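Long-range contacts in 5-carboxymethyl-2-hydroxymuconate semialdehyde dehydrogenase (Thermus thermophilus, PDB 2D4E), which probably catalyses the NAD-dependent oxidation of 5-carboxymethyl-2-hydroxymuconate semialdehyde to its acid during aromatic degradation: residues 134-138 against 486-491; 243-247 against 493-497; 333-339 against 377-382. One frame throughout, in Å; residues are numbered along the deposited sequence.

Contact 1: 134-138 against 486-491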
loop_
_atom_site.group_PDB
_atom_site.type_symbol
_atom_site.label_atom_id
_atom_site.label_comp_id
_atom_site.label_asym_id
_atom_site.label_seq_id
_atom_site.Cartn_x
_atom_site.Cartn_y
_atom_site.Cartn_z
ATOM N N PHE C 134 -6.149 -1.216 -20.325
ATOM C CA PHE C 134 -5.583 -1.461 -19.004
ATOM C C PHE C 134 -5.235 -0.164 -18.271
ATOM O O PHE C 134 -5.761 0.111 -17.194
ATOM C CB PHE C 134 -4.330 -2.327 -19.141
ATOM C CG PHE C 134 -3.631 -2.608 -17.841
ATOM C CD1 PHE C 134 -4.232 -3.397 -16.864
ATOM C CD2 PHE C 134 -2.360 -2.094 -17.600
ATOM C CE1 PHE C 134 -3.579 -3.677 -15.665
ATOM C CE2 PHE C 134 -1.696 -2.366 -16.401
ATOM C CZ PHE C 134 -2.309 -3.162 -15.431
ATOM N N TYR C 135 -4.350 0.637 -18.854
ATOM C CA TYR C 135 -3.948 1.878 -18.209
ATOM C C TYR C 135 -5.045 2.930 -18.128
ATOM O O TYR C 135 -4.952 3.869 -17.341
ATOM C CB TYR C 135 -2.705 2.449 -18.888
ATOM C CG TYR C 135 -1.454 1.704 -18.491
ATOM C CD1 TYR C 135 -0.838 0.805 -19.366
ATOM C CD2 TYR C 135 -0.904 1.874 -17.220
ATOM C CE1 TYR C 135 0.304 0.095 -18.982
ATOM C CE2 TYR C 135 0.233 1.171 -16.824
ATOM C CZ TYR C 135 0.833 0.286 -17.710
ATOM O OH TYR C 135 1.974 -0.378 -17.329
ATOM N N ALA C 136 -6.091 2.763 -18.931
ATOM C CA ALA C 136 -7.202 3.701 -18.909
ATOM C C ALA C 136 -7.784 3.721 -17.498
ATOM O O ALA C 136 -8.250 4.758 -17.019
ATOM C CB ALA C 136 -8.275 3.275 -19.917
ATOM N N GLU C 137 -7.737 2.570 -16.833
ATOM C CA GLU C 137 -8.271 2.438 -15.478
ATOM C C GLU C 137 -7.347 2.956 -14.368
ATOM O O GLU C 137 -7.756 3.011 -13.207
ATOM C CB GLU C 137 -8.628 0.972 -15.193
ATOM C CG GLU C 137 -9.658 0.363 -16.144
ATOM C CD GLU C 137 -10.983 1.126 -16.180
ATOM O OE1 GLU C 137 -11.498 1.494 -15.100
ATOM O OE2 GLU C 137 -11.521 1.341 -17.294
ATOM N N TYR C 138 -6.110 3.318 -14.707
ATOM C CA TYR C 138 -5.175 3.841 -13.705
ATOM C C TYR C 138 -5.096 5.374 -13.741
ATOM O O TYR C 138 -4.611 6.002 -12.798
ATOM C CB TYR C 138 -3.769 3.258 -13.907
ATOM C CG TYR C 138 -3.638 1.806 -13.499
ATOM C CD1 TYR C 138 -4.170 0.790 -14.286
ATOM C CD2 TYR C 138 -3.016 1.454 -12.303
ATOM C CE1 TYR C 138 -4.091 -0.548 -13.892
ATOM C CE2 TYR C 138 -2.931 0.124 -11.897
ATOM C CZ TYR C 138 -3.472 -0.872 -12.696
ATOM O OH TYR C 138 -3.401 -2.187 -12.300
ATOM N N GLU C 486 7.789 -1.351 -15.358
ATOM C CA GLU C 486 6.570 -0.958 -16.058
ATOM C C GLU C 486 5.493 -1.882 -15.488
ATOM O O GLU C 486 5.816 -2.891 -14.849
ATOM C CB GLU C 486 6.689 -1.191 -17.570
ATOM C CG GLU C 486 7.520 -0.161 -18.329
ATOM C CD GLU C 486 6.861 1.214 -18.390
ATOM O OE1 GLU C 486 5.665 1.333 -18.058
ATOM O OE2 GLU C 486 7.537 2.179 -18.785
ATOM N N GLY C 487 4.228 -1.540 -15.712
ATOM C CA GLY C 487 3.147 -2.371 -15.212
ATOM C C GLY C 487 2.352 -1.746 -14.077
ATOM O O GLY C 487 2.892 -1.510 -12.994
ATOM N N GLY C 488 1.071 -1.479 -14.327
ATOM C CA GLY C 488 0.205 -0.891 -13.316
ATOM C C GLY C 488 0.777 0.280 -12.527
ATOM O O GLY C 488 1.279 1.249 -13.096
ATOM N N THR C 489 0.703 0.185 -11.205
ATOM C CA THR C 489 1.203 1.237 -10.329
ATOM C C THR C 489 2.724 1.390 -10.359
ATOM O O THR C 489 3.246 2.457 -10.039
ATOM C CB THR C 489 0.773 0.983 -8.873
ATOM O OG1 THR C 489 1.279 -0.288 -8.440
ATOM C CG2 THR C 489 -0.735 0.983 -8.761
ATOM N N TYR C 490 3.442 0.338 -10.741
ATOM C CA TYR C 490 4.898 0.426 -10.784
ATOM C C TYR C 490 5.379 1.414 -11.836
ATOM O O TYR C 490 6.435 2.029 -11.683
ATOM C CB TYR C 490 5.510 -0.949 -11.034
ATOM C CG TYR C 490 5.134 -1.937 -9.965
ATOM C CD1 TYR C 490 4.045 -2.793 -10.129
ATOM C CD2 TYR C 490 5.823 -1.965 -8.754
ATOM C CE1 TYR C 490 3.646 -3.656 -9.098
ATOM C CE2 TYR C 490 5.438 -2.813 -7.726
ATOM C CZ TYR C 490 4.354 -3.654 -7.900
ATOM O OH TYR C 490 3.996 -4.495 -6.877
ATOM N N ALA C 491 4.600 1.566 -12.902
ATOM C CA ALA C 491 4.936 2.499 -13.967
ATOM C C ALA C 491 4.875 3.934 -13.435
ATOM O O ALA C 491 5.597 4.809 -13.912
ATOM C CB ALA C 491 3.961 2.329 -15.139
HETATM O O HOH W 1 3.710 -0.393 -19.129
#
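Phe134, Tyr135 and Tyr138 close round Gly488, where helix 118-136 of the aldehyde dehydrogenase fold meets the glycine-rich start of helix 488-495. The polar part of the contact centres on the phenol of Tyr135. With CG lying beside the backbone N (chi1 -76°), its ring reaches across so that OH receives a weak, bent hydrogen bond from Gly487 N, 3.0 Å away with an angle of 122° at the hydrogen. The same hydroxyl donates to a water, which in turn donates to Glu486 OE1 over 2.8 Å. The other carboxylate oxygen, OE2, turns instead to Arg182 and Tyr495. One phenol thus links helix 118-136 to the backbone of Gly487 directly and to the side chain of Glu486 through water.

Packing against the rings is the second kind of interaction. Gly488 CA sits over one face of Tyr138 as a CH-pi contact, 4.0 Å from the ring centroid. Phe134 instead offers its edge, with CE2 3.6 Å from Gly488 N. The absence of a side chain suits both glycines: Gly488 has a positive phi of 45° and is hemmed in by aromatic rings, while Gly487 has backbone angles that glycine adopts readily. The three aromatic side chains also support one another, for Phe134 CD2 rests over the centre of the Tyr135 ring and Tyr138 CE1 over the rim of Phe134.

Helix 175-188 packs on Tyr135, and a second subunit reaches this region, where its Asp145 bonds to Tyr490 OH. Small apolar groups complete the fit: Ala491 CB lies 4.3 Å from Tyr135 CE2, and the methyl CG2 of Thr489 meets the Tyr138 ring at its edge, in the ring plane, 3.9 Å from CE2.

Contact 2: 243-247 against 493-497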
loop_
_atom_site.group_PDB
_atom_site.type_symbol
_atom_site.label_atom_id
_atom_site.label_comp_id
_atom_site.label_asym_id
_atom_site.label_seq_id
_atom_site.Cartn_x
_atom_site.Cartn_y
_atom_site.Cartn_z
ATOM N N PRO C 243 12.192 15.655 -20.902
ATOM C CA PRO C 243 12.822 15.188 -19.663
ATOM C C PRO C 243 12.810 13.687 -19.397
ATOM O O PRO C 243 13.694 13.177 -18.710
ATOM C CB PRO C 243 12.087 15.985 -18.589
ATOM C CG PRO C 243 10.704 16.097 -19.159
ATOM C CD PRO C 243 10.960 16.418 -20.615
ATOM N N LEU C 244 11.821 12.981 -19.938
ATOM C CA LEU C 244 11.722 11.536 -19.737
ATOM C C LEU C 244 11.982 10.739 -21.015
ATOM O O LEU C 244 11.564 11.129 -22.111
ATOM C CB LEU C 244 10.341 11.174 -19.177
ATOM C CG LEU C 244 10.148 11.237 -17.658
ATOM C CD1 LEU C 244 10.455 12.642 -17.117
ATOM C CD2 LEU C 244 8.717 10.825 -17.335
ATOM N N LEU C 245 12.669 9.612 -20.862
ATOM C CA LEU C 245 12.999 8.761 -21.994
ATOM C C LEU C 245 12.797 7.288 -21.686
ATOM O O LEU C 245 13.295 6.801 -20.681
ATOM C CB LEU C 245 14.466 8.944 -22.389
ATOM C CG LEU C 245 15.004 10.281 -22.889
ATOM C CD1 LEU C 245 16.516 10.181 -22.991
ATOM C CD2 LEU C 245 14.397 10.630 -24.243
ATOM N N THR C 246 12.057 6.581 -22.531
ATOM C CA THR C 246 11.907 5.147 -22.330
ATOM C C THR C 246 12.710 4.529 -23.466
ATOM O O THR C 246 12.710 5.036 -24.587
ATOM C CB THR C 246 10.438 4.655 -22.444
ATOM O OG1 THR C 246 9.978 4.821 -23.788
ATOM C CG2 THR C 246 9.529 5.427 -21.495
ATOM N N LEU C 247 13.419 3.452 -23.176
ATOM C CA LEU C 247 14.196 2.791 -24.202
ATOM C C LEU C 247 14.018 1.295 -24.111
ATOM O O LEU C 247 14.150 0.696 -23.043
ATOM C CB LEU C 247 15.683 3.130 -24.077
ATOM C CG LEU C 247 16.599 2.292 -24.980
ATOM C CD1 LEU C 247 16.274 2.549 -26.452
ATOM C CD2 LEU C 247 18.049 2.637 -24.693
ATOM N N ASP C 493 6.018 5.275 -10.792
ATOM C CA ASP C 493 7.275 5.763 -10.250
ATOM C C ASP C 493 8.164 6.429 -11.277
ATOM O O ASP C 493 9.036 7.224 -10.927
ATOM C CB ASP C 493 8.023 4.629 -9.557
ATOM C CG ASP C 493 7.570 4.443 -8.126
ATOM O OD1 ASP C 493 7.890 5.327 -7.295
ATOM O OD2 ASP C 493 6.884 3.433 -7.841
ATOM N N PHE C 494 7.946 6.111 -12.547
ATOM C CA PHE C 494 8.740 6.720 -13.599
ATOM C C PHE C 494 8.024 7.885 -14.271
ATOM O O PHE C 494 8.615 8.942 -14.467
ATOM C CB PHE C 494 9.129 5.685 -14.662
ATOM C CG PHE C 494 9.770 6.288 -15.886
ATOM C CD1 PHE C 494 9.028 6.502 -17.045
ATOM C CD2 PHE C 494 11.111 6.664 -15.871
ATOM C CE1 PHE C 494 9.611 7.082 -18.178
ATOM C CE2 PHE C 494 11.709 7.246 -16.995
ATOM C CZ PHE C 494 10.955 7.457 -18.154
ATOM N N TYR C 495 6.751 7.692 -14.605
ATOM C CA TYR C 495 5.980 8.717 -15.300
ATOM C C TYR C 495 5.457 9.882 -14.466
ATOM O O TYR C 495 4.974 10.863 -15.029
ATOM C CB TYR C 495 4.806 8.074 -16.048
ATOM C CG TYR C 495 5.227 7.058 -17.095
ATOM C CD1 TYR C 495 5.129 5.684 -16.847
ATOM C CD2 TYR C 495 5.742 7.472 -18.328
ATOM C CE1 TYR C 495 5.536 4.746 -17.805
ATOM C CE2 TYR C 495 6.153 6.544 -19.288
ATOM C CZ TYR C 495 6.047 5.191 -19.021
ATOM O OH TYR C 495 6.457 4.282 -19.967
ATOM N N THR C 496 5.546 9.785 -13.141
ATOM C CA THR C 496 5.068 10.860 -12.281
ATOM C C THR C 496 6.110 11.246 -11.240
ATOM O O THR C 496 7.086 10.528 -11.037
ATOM C CB THR C 496 3.759 10.464 -11.537
ATOM O OG1 THR C 496 4.036 9.444 -10.568
ATOM C CG2 THR C 496 2.716 9.951 -12.517
ATOM N N ASP C 497 5.899 12.392 -10.594
ATOM C CA ASP C 497 6.800 12.885 -9.552
ATOM C C ASP C 497 6.076 12.894 -8.213
ATOM O O ASP C 497 4.918 13.319 -8.133
ATOM C CB ASP C 497 7.252 14.323 -9.829
ATOM C CG ASP C 497 8.156 14.440 -11.039
ATOM O OD1 ASP C 497 9.010 13.550 -11.242
ATOM O OD2 ASP C 497 8.020 15.444 -11.772
#
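Phe494 pushes its ring from helix 488-495 against strand 244-248 of the parallel, Rossmann-type sheet that binds NAD. Its CG lies opposite the backbone N (chi1 171°), which carries the ring out to the strand. Leu244 approaches from the opposite direction and sets CD2 over one ring face as a CH-pi contact, 4.3 Å from the centroid, while its CG is 3.9 Å from Phe494 CZ. Phe494 CZ also comes within 3.5 Å of Leu245 O. Leu244 CD2 further touches Phe494 O at 3.4 Å, an oxygen that accepts a hydrogen bond from Arg267. A flat, apolar ring suits the place, with the leucine branch over one face and the strand backbone at its rim.

Tyr495 follows, one face of its ring lying on Phe494 CD1. Across the contact Thr246 CG2 touches its OH at 3.6 Å and Phe494 CE1 at 3.7 Å, while the hydroxyl itself is hydrogen-bonded to Glu486 OE2. Beyond Tyr495 the chain leaves the helix at Thr496, and Asp497 forms a salt bridge with Arg267.

Helix 488-495 thereby packs on strand 244-248, which hydrogen-bonds between strands 166-169 and 267-271, while helix 175-188 lies against Tyr495.

Contact 3: 333-339 against 377-382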
loop_
_atom_site.group_PDB
_atom_site.type_symbol
_atom_site.label_atom_id
_atom_site.label_comp_id
_atom_site.label_asym_id
_atom_site.label_seq_id
_atom_site.Cartn_x
_atom_site.Cartn_y
_atom_site.Cartn_z
ATOM N N ARG C 333 8.089 -26.110 -38.455
ATOM C CA ARG C 333 7.802 -25.727 -39.834
ATOM C C ARG C 333 8.252 -24.291 -40.119
ATOM O O ARG C 333 7.775 -23.336 -39.492
ATOM C CB ARG C 333 6.299 -25.867 -40.127
ATOM C CG ARG C 333 5.773 -27.309 -40.060
ATOM C CD ARG C 333 4.317 -27.401 -40.502
ATOM N NE ARG C 333 3.416 -26.687 -39.602
ATOM C CZ ARG C 333 3.000 -27.151 -38.425
ATOM N NH1 ARG C 333 3.381 -28.351 -38.004
ATOM N NH2 ARG C 333 2.186 -26.422 -37.673
ATOM N N VAL C 334 9.173 -24.153 -41.069
ATOM C CA VAL C 334 9.714 -22.855 -41.458
ATOM C C VAL C 334 9.062 -22.428 -42.767
ATOM O O VAL C 334 9.018 -23.197 -43.729
ATOM C CB VAL C 334 11.252 -22.934 -41.643
ATOM C CG1 VAL C 334 11.818 -21.572 -42.027
ATOM C CG2 VAL C 334 11.901 -23.436 -40.352
ATOM N N GLY C 335 8.543 -21.207 -42.803
ATOM C CA GLY C 335 7.891 -20.738 -44.010
ATOM C C GLY C 335 7.473 -19.282 -43.973
ATOM O O GLY C 335 7.851 -18.534 -43.073
ATOM N N HIS C 336 6.676 -18.891 -44.961
ATOM C CA HIS C 336 6.202 -17.524 -45.097
ATOM C C HIS C 336 5.287 -17.079 -43.953
ATOM O O HIS C 336 4.457 -17.848 -43.463
ATOM C CB HIS C 336 5.484 -17.372 -46.444
ATOM C CG HIS C 336 5.249 -15.950 -46.845
ATOM N ND1 HIS C 336 4.343 -15.134 -46.202
ATOM C CD2 HIS C 336 5.828 -15.188 -47.803
ATOM C CE1 HIS C 336 4.374 -13.930 -46.746
ATOM N NE2 HIS C 336 5.268 -13.937 -47.718
ATOM N N PRO C 337 5.431 -15.818 -43.515
ATOM C CA PRO C 337 4.622 -15.260 -42.423
ATOM C C PRO C 337 3.116 -15.339 -42.670
ATOM O O PRO C 337 2.341 -15.484 -41.729
ATOM C CB PRO C 337 5.110 -13.811 -42.334
ATOM C CG PRO C 337 6.530 -13.903 -42.779
ATOM C CD PRO C 337 6.431 -14.839 -43.972
ATOM N N LEU C 338 2.711 -15.237 -43.932
ATOM C CA LEU C 338 1.295 -15.282 -44.293
ATOM C C LEU C 338 0.734 -16.691 -44.488
ATOM O O LEU C 338 -0.448 -16.853 -44.797
ATOM C CB LEU C 338 1.059 -14.450 -45.557
ATOM C CG LEU C 338 1.395 -12.960 -45.410
ATOM C CD1 LEU C 338 1.277 -12.248 -46.760
ATOM C CD2 LEU C 338 0.457 -12.330 -44.396
ATOM N N ASP C 339 1.578 -17.702 -44.307
ATOM C CA ASP C 339 1.158 -19.098 -44.440
ATOM C C ASP C 339 0.723 -19.632 -43.070
ATOM O O ASP C 339 1.534 -19.752 -42.155
ATOM C CB ASP C 339 2.318 -19.936 -44.995
ATOM C CG ASP C 339 1.978 -21.418 -45.126
ATOM O OD1 ASP C 339 2.824 -22.164 -45.666
ATOM O OD2 ASP C 339 0.885 -21.847 -44.691
ATOM N N ALA C 377 17.738 -21.459 -44.015
ATOM C CA ALA C 377 16.730 -22.444 -44.375
ATOM C C ALA C 377 16.643 -22.292 -45.891
ATOM O O ALA C 377 16.410 -21.192 -46.390
ATOM C CB ALA C 377 15.397 -22.097 -43.727
ATOM N N LYS C 378 16.848 -23.382 -46.622
ATOM C CA LYS C 378 16.807 -23.331 -48.082
ATOM C C LYS C 378 15.391 -23.480 -48.624
ATOM O O LYS C 378 14.978 -22.753 -49.529
ATOM C CB LYS C 378 17.662 -24.456 -48.681
ATOM C CG LYS C 378 19.132 -24.448 -48.298
ATOM C CD LYS C 378 19.809 -25.712 -48.832
ATOM C CE LYS C 378 21.305 -25.742 -48.543
ATOM N NZ LYS C 378 22.053 -24.687 -49.293
ATOM N N THR C 379 14.665 -24.434 -48.051
ATOM C CA THR C 379 13.315 -24.760 -48.478
ATOM C C THR C 379 12.288 -24.644 -47.356
ATOM O O THR C 379 12.561 -25.012 -46.214
ATOM C CB THR C 379 13.276 -26.199 -49.005
ATOM O OG1 THR C 379 14.406 -26.420 -49.855
ATOM C CG2 THR C 379 12.009 -26.445 -49.786
ATOM N N SER C 380 11.101 -24.150 -47.692
ATOM C CA SER C 380 10.046 -24.006 -46.701
ATOM C C SER C 380 9.421 -25.369 -46.473
ATOM O O SER C 380 9.728 -26.331 -47.179
ATOM C CB SER C 380 8.963 -23.043 -47.186
ATOM O OG SER C 380 8.100 -23.679 -48.118
ATOM N N PHE C 381 8.545 -25.438 -45.481
ATOM C CA PHE C 381 7.840 -26.664 -45.148
ATOM C C PHE C 381 7.057 -27.152 -46.370
ATOM O O PHE C 381 6.854 -28.354 -46.547
ATOM C CB PHE C 381 6.877 -26.395 -43.981
ATOM C CG PHE C 381 5.758 -27.393 -43.875
ATOM C CD1 PHE C 381 6.005 -28.699 -43.457
ATOM C CD2 PHE C 381 4.457 -27.034 -44.225
ATOM C CE1 PHE C 381 4.971 -29.638 -43.387
ATOM C CE2 PHE C 381 3.414 -27.965 -44.160
ATOM C CZ PHE C 381 3.671 -29.268 -43.741
ATOM N N ARG C 382 6.616 -26.215 -47.205
ATOM C CA ARG C 382 5.847 -26.565 -48.396
ATOM C C ARG C 382 6.706 -26.795 -49.634
ATOM O O ARG C 382 6.180 -26.961 -50.735
ATOM C CB ARG C 382 4.809 -25.483 -48.703
ATOM C CG ARG C 382 3.793 -25.263 -47.599
ATOM C CD ARG C 382 2.588 -24.512 -48.130
ATOM N NE ARG C 382 1.658 -24.132 -47.073
ATOM C CZ ARG C 382 0.343 -24.048 -47.240
ATOM N NH1 ARG C 382 -0.194 -24.328 -48.420
ATOM N NH2 ARG C 382 -0.436 -23.667 -46.236
#
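Two surface loops meet here, one following helix 315-331 and the other joining the antiparallel strands 369-372 and 395-398, through Arg333, Val334 and Asp339 on one side and Phe381 and Arg382 on the other. Their backbones are joined by Phe381 N to Val334 O, a 2.9 Å hydrogen bond, and Ser380 CA makes a CA-H...O contact with the same oxygen at 3.2 Å. Val334 CG1 meets Ala377 CB at 4.0 Å, a small apolar pairing in the buried part.

Arg333 runs alongside Phe381, pointing the same way, and lays CD almost exactly over the ring centre, 3.5 Å from the centroid. A bend at chi3 (-65°) then lifts the guanidinium farther from the same face, where NE bonds to Glu341 O; at that height its cation-pi attraction is at most weak. The long aliphatic stem of arginine is what suits it to this face.

From the other direction, extended Arg382 grips Asp339 twice: NE to OD1 at 2.7 Å, a weak bond, and NH2 to OD2, also at 2.7 Å. Carboxylate and guanidinium planes stand 68° apart, so the salt bridge is two-pronged but far from coplanar, and NH2 meets OD2 from above the carboxylate plane. Asp339 closes a type I turn from His336. A buried carboxylate, held also by Glu341 N at OD2, thus takes the charge of an exposed arginine, and solvent on the Arg382 side probably screens the pair in part.

In the fold
Contacts 1 and 2 are neighbours, with centres 13 Å apart. They share helix 488-495 and touch through Glu486 OE2 and Tyr495 OH. Along the chain their segments alternate: 134-138, 243-247, 486-491, 493-497. The last helix, 488-495, therefore joins helix 118-136 to the NAD-binding sheet. Contact 3 lies between 243-247 and 486-491 in sequence, on the opposite side of the chain's centre; its centre is 39 Å from that of contact 1 and 42 Å from that of contact 2. It lies in loops beside the edge of the seven-stranded mixed sheet, which in aldehyde dehydrogenases forms the catalytic domain. The late segments return the chain to the cofactor-binding part after it has passed through the mixed sheet.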